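Local coordinates for malarial CLPB2 atpase/hsp101 protein (Plasmodium falciparum, PDB 4IRF) that probably uses ATP to unfold and translocate other proteins as a ClpB-type chaperone, and is represented here by its mainly helical N-terminal cargo-binding domain, at residues A43-D48 with T52-N57; V93-A98 with L121-L126; N105-P110 with A140-L145; K111-H116 with K146-K151. All coordinates share one frame; numbering follows the deposited sequence.

All four contacts lie within the helical N-terminal domain of the chaperone. Contacts 1 and 2 combine a buried apolar patch with a polar margin, and they meet where Leu44 CD1 packs on Leu121 CD1. In contact 1 two successive helices pack together where the chain turns at a single residue, whereas contact 2 sets a turn against helix 91-106. That helix also runs into contact 3, where a partly exposed aromatic ring covers a leucine. Contacts 3 and 4 share helix 138-151, and their centres are about 5 Å apart. Contact 4 differs in chemistry: it is buried yet ionic, with one lysine held by two carboxylates instead of by apolar packing.

Contact 1: residues A43-D48 with T52-N57; sequences ALAKSD and TLFKEN
The corner between two consecutive helices, where helix 37-46 breaks at Ser47 and helix 48-56 starts at once, brings Leu44 and Ala45 against Phe54. The chi1 of -82° places CG of Phe54 anti to the carbonyl carbon and sends the ring back toward the preceding helix. Its CE2 corner does most of the touching. Ala45 stands at the ring edge, close to the ring plane, with CA 3.8 Å from Phe54 CE2, and its methyl is small enough to let the ring come this near the backbone. The side chains of Leu44 and Phe54 cross at about a right angle, and Leu44 CD2 comes within 3.6 Å of Phe54 CE2, obliquely to the ring. Leu64 of helix 61-74 and Leu118 of helix 114-121 also pack on Phe54, so a large flat apolar residue suits a place where several helices converge.

The exposed side of the corner is polar. Thr52 OG1 donates to Asp48 O over 3.0 Å, while Thr52 N makes a weak bond of 3.3 Å to the same oxygen; both lie within the first turn of helix 48-56 and do not join the two helices. Ser47 serves both helices: its OG donates to Leu44 O at 2.7 Å, in the carbonyl plane and on a lone pair, and also caps Gly50 N. Leu44 O accepts from Ser47 N as well, so two donors from Ser47 finish helix 37-46. The Ser47 N-cap and the Phe54 ring packed on Leu44 and Ala45 make a tight junction between two successive helices of the Clp N-terminal domain.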
loop_
_atom_site.group_PDB
_atom_site.type_symbol
_atom_site.label_atom_id
_atom_site.label_comp_id
_atom_site.label_asym_id
_atom_site.label_seq_id
_atom_site.Cartn_x
_atom_site.Cartn_y
_atom_site.Cartn_z
ATOM N N ALA A 43 -4.565 -3.260 -3.270
ATOM C CA ALA A 43 -5.693 -2.640 -2.579
ATOM C C ALA A 43 -5.655 -1.099 -2.561
ATOM O O ALA A 43 -6.676 -0.420 -2.686
ATOM C CB ALA A 43 -5.780 -3.195 -1.141
ATOM N N LEU A 44 -4.466 -0.553 -2.361
ATOM C CA LEU A 44 -4.300 0.884 -2.234
ATOM C C LEU A 44 -4.590 1.511 -3.595
ATOM O O LEU A 44 -5.407 2.434 -3.676
ATOM C CB LEU A 44 -2.886 1.189 -1.724
ATOM C CG LEU A 44 -2.657 2.623 -1.262
ATOM C CD1 LEU A 44 -1.640 2.674 -0.132
ATOM C CD2 LEU A 44 -2.137 3.415 -2.444
ATOM N N ALA A 45 -4.004 0.925 -4.643
ATOM C CA ALA A 45 -4.163 1.449 -6.020
ATOM C C ALA A 45 -5.644 1.497 -6.410
ATOM O O ALA A 45 -6.080 2.413 -7.111
ATOM C CB ALA A 45 -3.370 0.636 -6.987
ATOM N N LYS A 46 -6.430 0.527 -5.939
ATOM C CA LYS A 46 -7.832 0.477 -6.344
ATOM C C LYS A 46 -8.805 1.201 -5.415
ATOM O O LYS A 46 -9.960 1.420 -5.766
ATOM C CB LYS A 46 -8.276 -0.963 -6.573
ATOM C CG LYS A 46 -8.565 -1.730 -5.295
ATOM C CD LYS A 46 -9.400 -2.975 -5.611
ATOM C CE LYS A 46 -9.466 -3.940 -4.433
ATOM N NZ LYS A 46 -10.132 -5.211 -4.884
ATOM N N SER A 47 -8.346 1.604 -4.233
ATOM C CA SER A 47 -9.213 2.330 -3.326
ATOM C C SER A 47 -9.601 3.712 -3.850
ATOM O O SER A 47 -8.928 4.260 -4.749
ATOM C CB SER A 47 -8.523 2.530 -1.977
ATOM O OG SER A 47 -7.411 3.393 -2.099
ATOM N N ASP A 48 -10.652 4.283 -3.261
ATOM C CA ASP A 48 -11.074 5.645 -3.616
ATOM C C ASP A 48 -9.937 6.639 -3.421
ATOM O O ASP A 48 -9.596 7.414 -4.323
ATOM C CB ASP A 48 -12.266 6.086 -2.766
ATOM C CG ASP A 48 -13.598 5.547 -3.280
ATOM O OD1 ASP A 48 -13.645 4.980 -4.402
ATOM O OD2 ASP A 48 -14.606 5.707 -2.556
ATOM N N THR A 52 -7.202 8.303 -6.438
ATOM C CA THR A 52 -7.094 9.755 -6.559
ATOM C C THR A 52 -5.669 10.251 -6.292
ATOM O O THR A 52 -5.156 11.124 -6.995
ATOM C CB THR A 52 -8.030 10.417 -5.582
ATOM O OG1 THR A 52 -9.365 9.970 -5.845
ATOM C CG2 THR A 52 -7.943 11.932 -5.690
ATOM N N LEU A 53 -5.017 9.686 -5.275
ATOM C CA LEU A 53 -3.639 10.054 -4.993
ATOM C C LEU A 53 -2.698 9.835 -6.175
ATOM O O LEU A 53 -1.905 10.722 -6.522
ATOM C CB LEU A 53 -3.121 9.279 -3.769
ATOM C CG LEU A 53 -1.923 10.000 -3.152
ATOM C CD1 LEU A 53 -2.404 10.994 -2.090
ATOM C CD2 LEU A 53 -0.925 9.018 -2.583
ATOM N N PHE A 54 -2.790 8.656 -6.795
ATOM C CA PHE A 54 -1.917 8.295 -7.889
ATOM C C PHE A 54 -2.206 9.182 -9.097
ATOM O O PHE A 54 -1.286 9.559 -9.822
ATOM C CB PHE A 54 -2.112 6.829 -8.269
ATOM C CG PHE A 54 -1.359 5.865 -7.387
ATOM C CD1 PHE A 54 0.001 6.007 -7.177
ATOM C CD2 PHE A 54 -2.023 4.822 -6.761
ATOM C CE1 PHE A 54 0.694 5.107 -6.342
ATOM C CE2 PHE A 54 -1.336 3.937 -5.924
ATOM C CZ PHE A 54 0.016 4.079 -5.729
ATOM N N LYS A 55 -3.486 9.489 -9.296
ATOM C CA LYS A 55 -3.920 10.332 -10.411
ATOM C C LYS A 55 -3.224 11.691 -10.331
ATOM O O LYS A 55 -2.553 12.124 -11.285
ATOM C CB LYS A 55 -5.447 10.494 -10.397
ATOM N N GLU A 56 -3.348 12.335 -9.174
ATOM C CA GLU A 56 -2.741 13.647 -8.941
ATOM C C GLU A 56 -1.235 13.689 -9.105
ATOM O O GLU A 56 -0.648 14.760 -9.281
ATOM C CB GLU A 56 -3.070 14.120 -7.541
ATOM C CG GLU A 56 -4.534 14.352 -7.301
ATOM C CD GLU A 56 -4.768 14.880 -5.914
ATOM O OE1 GLU A 56 -3.760 15.128 -5.216
ATOM O OE2 GLU A 56 -5.941 15.043 -5.520
ATOM N N ASN A 57 -0.602 12.533 -9.027
ATOM C CA ASN A 57 0.837 12.477 -9.130
ATOM C C ASN A 57 1.291 11.919 -10.467
ATOM O O ASN A 57 2.422 11.469 -10.603
ATOM C CB ASN A 57 1.406 11.695 -7.943
ATOM C CG ASN A 57 1.362 12.496 -6.645
ATOM O OD1 ASN A 57 2.278 13.271 -6.355
ATOM N ND2 ASN A 57 0.295 12.324 -5.866
#

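Contact 2: residues V93-A98 with L121-L126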
loop_
_atom_site.group_PDB
_atom_site.type_symbol
_atom_site.label_atom_id
_atom_site.label_comp_id
_atom_site.label_asym_id
_atom_site.label_seq_id
_atom_site.Cartn_x
_atom_site.Cartn_y
_atom_site.Cartn_z
ATOM N N VAL A 93 4.966 -7.080 6.052
ATOM C CA VAL A 93 3.883 -6.144 6.338
ATOM C C VAL A 93 3.988 -5.539 7.743
ATOM O O VAL A 93 3.694 -4.360 7.935
ATOM C CB VAL A 93 2.486 -6.731 6.027
ATOM C CG1 VAL A 93 1.370 -5.921 6.699
ATOM C CG2 VAL A 93 2.288 -6.812 4.489
ATOM N N LYS A 94 4.419 -6.313 8.738
ATOM C CA LYS A 94 4.612 -5.696 10.044
ATOM C C LYS A 94 5.590 -4.536 9.914
ATOM O O LYS A 94 5.417 -3.452 10.526
ATOM C CB LYS A 94 5.052 -6.728 11.100
ATOM C CG LYS A 94 3.949 -7.749 11.412
ATOM C CD LYS A 94 4.372 -8.766 12.482
ATOM C CE LYS A 94 3.275 -9.790 12.699
ATOM N NZ LYS A 94 3.772 -10.956 13.493
ATOM N N GLU A 95 6.598 -4.728 9.077
ATOM C CA GLU A 95 7.507 -3.634 8.770
ATOM C C GLU A 95 6.889 -2.463 7.993
ATOM O O GLU A 95 7.179 -1.292 8.280
ATOM C CB GLU A 95 8.703 -4.176 7.985
ATOM C CG GLU A 95 9.793 -3.148 7.726
ATOM C CD GLU A 95 10.992 -3.740 7.009
ATOM O OE1 GLU A 95 11.058 -4.981 6.883
ATOM O OE2 GLU A 95 11.870 -2.965 6.574
ATOM N N THR A 96 6.134 -2.776 6.944
ATOM C CA THR A 96 5.344 -1.757 6.270
ATOM C C THR A 96 4.651 -0.822 7.255
ATOM O O THR A 96 4.762 0.425 7.136
ATOM C CB THR A 96 4.250 -2.368 5.375
ATOM O OG1 THR A 96 4.838 -3.347 4.513
ATOM C CG2 THR A 96 3.653 -1.264 4.522
ATOM N N LEU A 97 3.985 -1.411 8.255
ATOM C CA LEU A 97 3.170 -0.662 9.206
ATOM C C LEU A 97 4.043 0.107 10.194
ATOM O O LEU A 97 3.733 1.241 10.550
ATOM C CB LEU A 97 2.192 -1.598 9.943
ATOM C CG LEU A 97 1.259 -2.326 8.956
ATOM C CD1 LEU A 97 0.304 -3.276 9.650
ATOM C CD2 LEU A 97 0.477 -1.291 8.198
ATOM N N ALA A 98 5.160 -0.500 10.609
ATOM C CA ALA A 98 6.098 0.220 11.470
ATOM C C ALA A 98 6.658 1.446 10.770
ATOM O O ALA A 98 6.792 2.523 11.370
ATOM C CB ALA A 98 7.238 -0.710 11.936
ATOM N N LEU A 121 5.122 1.094 2.175
ATOM C CA LEU A 121 5.168 0.108 1.094
ATOM C C LEU A 121 6.403 0.236 0.211
ATOM O O LEU A 121 6.899 -0.737 -0.350
ATOM C CB LEU A 121 3.911 0.256 0.243
ATOM C CG LEU A 121 2.651 -0.242 0.900
ATOM C CD1 LEU A 121 1.461 0.172 0.032
ATOM C CD2 LEU A 121 2.708 -1.798 1.084
ATOM N N SER A 122 6.917 1.458 0.081
ATOM C CA SER A 122 8.089 1.680 -0.743
ATOM C C SER A 122 9.344 0.948 -0.223
ATOM O O SER A 122 10.302 0.777 -0.963
ATOM C CB SER A 122 8.336 3.175 -0.939
ATOM O OG SER A 122 8.821 3.785 0.245
ATOM N N ASN A 123 9.325 0.478 1.030
ATOM C CA ASN A 123 10.435 -0.343 1.532
ATOM C C ASN A 123 10.511 -1.704 0.852
ATOM O O ASN A 123 11.603 -2.279 0.710
ATOM C CB ASN A 123 10.338 -0.567 3.047
ATOM C CG ASN A 123 11.430 -1.499 3.587
ATOM O OD1 ASN A 123 11.189 -2.669 3.921
ATOM N ND2 ASN A 123 12.634 -0.995 3.640
ATOM N N ASP A 124 9.360 -2.242 0.475
ATOM C CA ASP A 124 9.336 -3.579 -0.091
ATOM C C ASP A 124 9.999 -3.572 -1.472
ATOM O O ASP A 124 9.715 -2.694 -2.298
ATOM C CB ASP A 124 7.914 -4.074 -0.192
ATOM C CG ASP A 124 7.832 -5.462 -0.759
ATOM O OD1 ASP A 124 8.257 -6.438 -0.073
ATOM O OD2 ASP A 124 7.338 -5.591 -1.908
ATOM N N GLU A 125 10.879 -4.538 -1.720
ATOM C CA GLU A 125 11.662 -4.525 -2.961
ATOM C C GLU A 125 10.799 -4.676 -4.210
ATOM O O GLU A 125 11.035 -3.989 -5.209
ATOM C CB GLU A 125 12.754 -5.595 -2.930
ATOM C CG GLU A 125 13.846 -5.380 -1.888
ATOM C CD GLU A 125 14.681 -6.641 -1.704
ATOM O OE1 GLU A 125 14.196 -7.724 -2.086
ATOM O OE2 GLU A 125 15.819 -6.579 -1.209
ATOM N N LEU A 126 9.809 -5.563 -4.160
ATOM C CA LEU A 126 8.902 -5.770 -5.281
ATOM C C LEU A 126 8.075 -4.518 -5.540
ATOM O O LEU A 126 7.931 -4.075 -6.695
ATOM C CB LEU A 126 7.975 -6.962 -4.987
ATOM C CG LEU A 126 6.904 -7.294 -6.028
ATOM C CD1 LEU A 126 7.562 -7.464 -7.397
ATOM C CD2 LEU A 126 6.193 -8.585 -5.615
#
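Thr96 and Leu121 meet methyl to methyl, their side chains inclined to one another without running parallel. Thr96 turns CG2 anti to its own backbone N, and this branch lies 3.6 Å from Leu121 CD2 and equally 3.6 Å from Leu121 N. Its other branch, OG1, bonds to Glu92 O one turn back. Threonine is therefore well placed here: the hydroxyl is satisfied inside its own helix, which leaves a methyl for the apolar side. CB of Leu121 starts away from helix 91-106, yet the branched tip swings CD2 back to it.

Nearer solvent, Glu95 and Asn123 cross at roughly a right angle. Glu95 is fully extended, which carries its carboxylate over to the turn and close to the amide of Asn123, the two planes standing 45° apart.

Residues 121-124 form a type I beta turn, closed by Asp124 N to Leu121 O at 3.0 Å. Asp124 OD2 then accepts from Val127 N, making Asp124 the N-cap of helix 125-133: a capped interhelical turn resting on a neighbouring helix of the Clp N-terminal domain.

Contact 3: residues N105-P110 with A140-L145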
loop_
_atom_site.group_PDB
_atom_site.type_symbol
_atom_site.label_atom_id
_atom_site.label_comp_id
_atom_site.label_asym_id
_atom_site.label_seq_id
_atom_site.Cartn_x
_atom_site.Cartn_y
_atom_site.Cartn_z
ATOM N N ASN A 105 4.365 9.823 12.175
ATOM C CA ASN A 105 4.876 10.683 13.366
ATOM C C ASN A 105 5.915 11.853 12.989
ATOM O O ASN A 105 5.963 13.002 13.492
ATOM C CB ASN A 105 5.509 9.761 14.416
ATOM C CG ASN A 105 4.460 8.951 15.157
ATOM O OD1 ASN A 105 3.281 9.348 15.205
ATOM N ND2 ASN A 105 4.866 7.812 15.733
ATOM N N LYS A 106 6.687 11.426 11.964
ATOM C CA LYS A 106 7.644 12.417 11.459
ATOM C C LYS A 106 6.949 13.648 10.863
ATOM O O LYS A 106 7.414 14.780 11.056
ATOM C CB LYS A 106 8.633 11.832 10.431
ATOM C CG LYS A 106 9.695 12.863 10.129
ATOM C CD LYS A 106 10.673 12.584 9.011
ATOM C CE LYS A 106 10.241 11.711 7.922
ATOM N NZ LYS A 106 11.402 11.777 6.963
ATOM N N TYR A 107 5.858 13.424 10.130
ATOM C CA TYR A 107 5.126 14.527 9.505
ATOM C C TYR A 107 3.998 15.050 10.386
ATOM O O TYR A 107 3.080 15.725 9.913
ATOM C CB TYR A 107 4.656 14.146 8.104
ATOM C CG TYR A 107 5.804 14.006 7.132
ATOM C CD1 TYR A 107 6.483 12.805 6.974
ATOM C CD2 TYR A 107 6.234 15.098 6.381
ATOM C CE1 TYR A 107 7.547 12.693 6.074
ATOM C CE2 TYR A 107 7.305 14.987 5.505
ATOM C CZ TYR A 107 7.946 13.793 5.350
ATOM O OH TYR A 107 8.996 13.712 4.453
ATOM N N LYS A 108 4.108 14.736 11.662
ATOM C CA LYS A 108 3.290 15.260 12.677
ATOM C C LYS A 108 1.793 14.955 12.496
ATOM O O LYS A 108 0.991 15.676 12.933
ATOM C CB LYS A 108 3.571 16.761 12.884
ATOM C CG LYS A 108 5.039 17.044 13.129
ATOM C CD LYS A 108 5.401 18.469 12.750
ATOM C CE LYS A 108 6.770 19.011 13.171
ATOM N NZ LYS A 108 7.998 18.318 12.840
ATOM N N SER A 109 1.488 13.826 11.865
ATOM C CA SER A 109 0.128 13.329 11.727
ATOM C C SER A 109 -0.214 12.411 12.905
ATOM O O SER A 109 0.496 11.442 13.171
ATOM C CB SER A 109 -0.010 12.565 10.414
ATOM O OG SER A 109 -1.268 11.945 10.337
ATOM N N PRO A 110 -1.309 12.712 13.617
ATOM C CA PRO A 110 -1.701 11.869 14.749
ATOM C C PRO A 110 -2.344 10.557 14.283
ATOM O O PRO A 110 -2.495 9.628 15.097
ATOM C CB PRO A 110 -2.711 12.742 15.492
ATOM C CG PRO A 110 -3.339 13.563 14.402
ATOM C CD PRO A 110 -2.268 13.802 13.366
ATOM N N ALA A 140 9.839 11.676 -4.796
ATOM C CA ALA A 140 8.449 11.995 -5.082
ATOM C C ALA A 140 7.545 11.652 -3.900
ATOM O O ALA A 140 6.579 12.361 -3.592
ATOM C CB ALA A 140 7.989 11.264 -6.346
ATOM N N ILE A 141 7.876 10.508 -3.359
ATOM C CA ILE A 141 7.026 10.092 -2.133
ATOM C C ILE A 141 7.071 11.140 -0.859
ATOM O O ILE A 141 6.131 11.685 -0.245
ATOM C CB ILE A 141 7.447 8.688 -1.697
ATOM C CG1 ILE A 141 7.137 7.713 -2.824
ATOM C CG2 ILE A 141 6.727 8.277 -0.435
ATOM C CD1 ILE A 141 5.726 7.794 -3.248
ATOM N N LYS A 142 8.356 11.459 -0.635
ATOM C CA LYS A 142 8.598 12.474 0.385
ATOM C C LYS A 142 7.835 13.744 0.087
ATOM O O LYS A 142 7.279 14.362 1.000
ATOM C CB LYS A 142 10.077 12.817 0.428
ATOM C CG LYS A 142 10.928 11.862 1.237
ATOM C CD LYS A 142 12.377 12.308 1.167
ATOM C CE LYS A 142 13.154 11.905 2.402
ATOM N NZ LYS A 142 13.158 10.435 2.487
ATOM N N ALA A 143 7.806 14.137 -1.188
ATOM C CA ALA A 143 7.095 15.343 -1.579
ATOM C C ALA A 143 5.596 15.216 -1.343
ATOM O O ALA A 143 4.965 16.160 -0.868
ATOM C CB ALA A 143 7.409 15.722 -3.020
ATOM N N ILE A 144 5.021 14.049 -1.675
ATOM C CA ILE A 144 3.637 13.778 -1.347
ATOM C C ILE A 144 3.389 13.953 0.152
ATOM O O ILE A 144 2.391 14.554 0.575
ATOM C CB ILE A 144 3.265 12.341 -1.745
ATOM C CG1 ILE A 144 3.272 12.216 -3.266
ATOM C CG2 ILE A 144 1.926 11.972 -1.154
ATOM C CD1 ILE A 144 3.096 10.795 -3.777
ATOM N N LEU A 145 4.296 13.398 0.952
ATOM C CA LEU A 145 4.158 13.477 2.402
ATOM C C LEU A 145 4.299 14.902 2.904
ATOM O O LEU A 145 3.518 15.324 3.765
ATOM C CB LEU A 145 5.190 12.598 3.102
ATOM C CG LEU A 145 4.867 11.118 3.103
ATOM C CD1 LEU A 145 5.918 10.344 3.876
ATOM C CD2 LEU A 145 3.523 10.953 3.730
#
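Tyr107 lays one ring face over Leu145 just where helix 91-106 ends in a Schellman motif. Lys108, with a positive phi of 60°, is its C-prime residue: Lys108 N reaches Asn105 O, Ser109 N reaches Ala104 O, and the chain turns away while Tyr107 projects toward helix 138-151. From CB the side chain runs to CG anti to the carbonyl carbon, chi1 -69°, and this aims the ring across Leu145 at about a right angle.

Along one edge, Tyr107 CD1 lies 4.0 Å from Leu145 CD1. Tyr107 CE1 comes closer to Leu145 CD1, at 3.6 Å. The other edge runs over the backbone, with Tyr107 CD2 3.8 Å from Leu145 O. Between the edges one face of the ring sits on Leu145 CB, which is 3.8 Å from the Tyr107 ring centroid and only 13° off the ring normal, a clear CH-pi contact. Leucine suits this site because its CB can sit over the ring centre while CD1 touches the ring at CE1, and its remaining bulk packs on His116 of helix 114-121.

Tyrosine suits the partly exposed position because the ring is apolar where it covers Leu145 and its polar OH ends beside the backbone and chain of Lys142. At that tip the ring passes Lys142, also crossing it at about a right angle; Tyr107 OH stops 3.9 Å from Lys142 O and 4.2 Å from Lys142 CG.

Contact 4: residues K111-H116 with K146-K151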
loop_
_atom_site.group_PDB
_atom_site.type_symbol
_atom_site.label_atom_id
_atom_site.label_comp_id
_atom_site.label_asym_id
_atom_site.label_seq_id
_atom_site.Cartn_x
_atom_site.Cartn_y
_atom_site.Cartn_z
ATOM N N LYS A 111 -2.685 10.471 12.996
ATOM C CA LYS A 111 -3.155 9.210 12.418
ATOM C C LYS A 111 -2.339 8.755 11.203
ATOM O O LYS A 111 -1.748 9.583 10.478
ATOM C CB LYS A 111 -4.618 9.310 12.002
ATOM C CG LYS A 111 -5.521 10.060 12.956
ATOM C CD LYS A 111 -5.965 9.191 14.117
ATOM C CE LYS A 111 -7.144 9.850 14.836
ATOM N NZ LYS A 111 -7.583 8.992 15.959
ATOM N N VAL A 112 -2.366 7.443 10.950
ATOM C CA VAL A 112 -1.707 6.866 9.799
ATOM C C VAL A 112 -2.679 6.882 8.608
ATOM O O VAL A 112 -3.717 6.246 8.645
ATOM C CB VAL A 112 -1.218 5.425 10.084
ATOM C CG1 VAL A 112 -0.453 4.879 8.895
ATOM C CG2 VAL A 112 -0.319 5.406 11.325
ATOM N N ASP A 113 -2.344 7.658 7.582
ATOM C CA ASP A 113 -3.191 7.798 6.395
ATOM C C ASP A 113 -2.590 7.026 5.228
ATOM O O ASP A 113 -1.531 6.404 5.328
ATOM C CB ASP A 113 -3.351 9.299 6.036
ATOM C CG ASP A 113 -4.652 9.595 5.298
ATOM O OD1 ASP A 113 -5.177 8.701 4.613
ATOM O OD2 ASP A 113 -5.151 10.737 5.401
ATOM N N VAL A 114 -3.267 7.077 4.090
ATOM C CA VAL A 114 -2.826 6.354 2.910
ATOM C C VAL A 114 -1.440 6.734 2.414
ATOM O O VAL A 114 -0.702 5.871 1.965
ATOM C CB VAL A 114 -3.876 6.492 1.773
ATOM C CG1 VAL A 114 -3.500 5.647 0.596
ATOM C CG2 VAL A 114 -5.222 6.050 2.280
ATOM N N GLU A 115 -1.077 8.022 2.486
ATOM C CA GLU A 115 0.252 8.433 2.033
ATOM C C GLU A 115 1.334 7.810 2.901
ATOM O O GLU A 115 2.443 7.551 2.429
ATOM C CB GLU A 115 0.411 9.950 2.138
ATOM C CG GLU A 115 -0.500 10.740 1.176
ATOM C CD GLU A 115 -1.904 10.993 1.714
ATOM O OE1 GLU A 115 -2.342 10.368 2.712
ATOM O OE2 GLU A 115 -2.600 11.853 1.103
ATOM N N HIS A 116 1.037 7.632 4.181
ATOM C CA HIS A 116 2.021 7.067 5.112
ATOM C C HIS A 116 2.204 5.575 4.843
ATOM O O HIS A 116 3.325 5.070 4.857
ATOM C CB HIS A 116 1.582 7.336 6.551
ATOM C CG HIS A 116 1.363 8.798 6.804
ATOM N ND1 HIS A 116 0.135 9.312 7.157
ATOM C CD2 HIS A 116 2.198 9.856 6.674
ATOM C CE1 HIS A 116 0.235 10.631 7.273
ATOM N NE2 HIS A 116 1.474 10.982 6.986
ATOM N N LYS A 146 5.272 15.616 2.348
ATOM C CA LYS A 146 5.516 17.022 2.697
ATOM C C LYS A 146 4.301 17.877 2.317
ATOM O O LYS A 146 3.816 18.677 3.119
ATOM C CB LYS A 146 6.789 17.522 1.998
ATOM C CG LYS A 146 7.160 18.989 2.264
ATOM C CD LYS A 146 8.446 19.355 1.546
ATOM C CE LYS A 146 8.840 20.803 1.806
ATOM N NZ LYS A 146 7.779 21.764 1.372
ATOM N N ARG A 147 3.707 17.683 1.146
ATOM C CA ARG A 147 2.515 18.448 0.804
ATOM C C ARG A 147 1.319 18.144 1.646
ATOM O O ARG A 147 0.539 19.000 1.954
ATOM C CB ARG A 147 2.114 18.230 -0.660
ATOM C CG ARG A 147 3.152 18.568 -1.687
ATOM C CD ARG A 147 2.512 18.673 -3.059
ATOM N NE ARG A 147 2.277 17.368 -3.620
ATOM C CZ ARG A 147 3.202 16.694 -4.254
ATOM N NH1 ARG A 147 4.374 17.225 -4.436
ATOM N NH2 ARG A 147 2.947 15.510 -4.701
ATOM N N LYS A 148 1.186 16.943 1.995
ATOM C CA LYS A 148 0.096 16.599 2.849
ATOM C C LYS A 148 0.223 17.317 4.190
ATOM O O LYS A 148 -0.710 17.820 4.715
ATOM C CB LYS A 148 -0.003 15.090 3.041
ATOM C CG LYS A 148 -1.181 14.725 3.871
ATOM C CD LYS A 148 -1.123 13.278 4.247
ATOM C CE LYS A 148 -2.332 12.866 5.023
ATOM N NZ LYS A 148 -3.580 12.839 4.259
ATOM N N PHE A 149 1.390 17.330 4.788
ATOM C CA PHE A 149 1.547 18.024 6.061
ATOM C C PHE A 149 1.158 19.530 5.938
ATOM O O PHE A 149 0.426 20.160 6.746
ATOM C CB PHE A 149 3.003 17.832 6.463
ATOM C CG PHE A 149 3.455 18.677 7.584
ATOM C CD1 PHE A 149 2.812 18.671 8.769
ATOM C CD2 PHE A 149 4.549 19.450 7.436
ATOM C CE1 PHE A 149 3.249 19.433 9.815
ATOM C CE2 PHE A 149 4.994 20.223 8.468
ATOM C CZ PHE A 149 4.344 20.210 9.653
ATOM N N GLU A 150 1.657 20.070 4.860
ATOM C CA GLU A 150 1.529 21.505 4.638
ATOM C C GLU A 150 0.108 21.926 4.434
ATOM O O GLU A 150 -0.210 23.034 4.704
ATOM C CB GLU A 150 2.492 22.031 3.593
ATOM C CG GLU A 150 3.908 22.008 4.117
ATOM C CD GLU A 150 4.943 22.556 3.183
ATOM O OE1 GLU A 150 4.705 22.577 1.967
ATOM O OE2 GLU A 150 6.002 22.941 3.662
ATOM N N LYS A 151 -0.766 21.017 4.023
ATOM C CA LYS A 151 -2.174 21.326 3.859
ATOM C C LYS A 151 -2.857 21.410 5.183
ATOM O O LYS A 151 -3.935 21.933 5.288
ATOM C CB LYS A 151 -2.856 20.276 2.979
ATOM C CG LYS A 151 -2.390 20.282 1.532
ATOM C CD LYS A 151 -3.087 19.201 0.723
ATOM C CE LYS A 151 -2.640 19.223 -0.730
ATOM N NZ LYS A 151 -3.298 18.153 -1.529
#
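With CG anti to the backbone N (chi1 -177°), Lys148 stretches out almost straight until its last torsion, 69°, bends NZ to where Asp113 OD2 and Glu115 OE1 both reach it. Glu115 meets it with a bend of its own at chi2, 85°, which folds the carboxylate across the end of the lysine chain, the two crossing at about a right angle. As a result the lysine methylene CD also lies against the carboxylate, 3.5 Å from Glu115 CD.

Lys148 NZ forms two salt bridges, to Asp113 OD2 at 2.9 Å and to Glu115 OE1 at 3.2 Å. In both it comes in above the carboxylate plane instead of within it. Each acid has a second partner: Arg15 forms a salt bridge with Asp113 OD2, and Tyr49 OH hydrogen-bonds to Glu115 OE2. Because the contact is buried, this grouping of opposite charges probably helps both acids and the lysine to stay ionised.

Asp113 directly precedes helix 114-121, and its OD1 accepts from Val114 N. One turn on, His116 ND1 receives Asp113 N at 3.0 Å, with the donor in the ring plane. The bond fixes the rotation of the imidazole and leaves His116 CE1 4.1 Å from Lys148 CE. A long lysine suits helix 138-151 here because its length lets NZ reach the start of helix 114-121. The result is a buried salt-bridge network that fastens a C-terminal helix of the Clp N-terminal domain to the start of another helix.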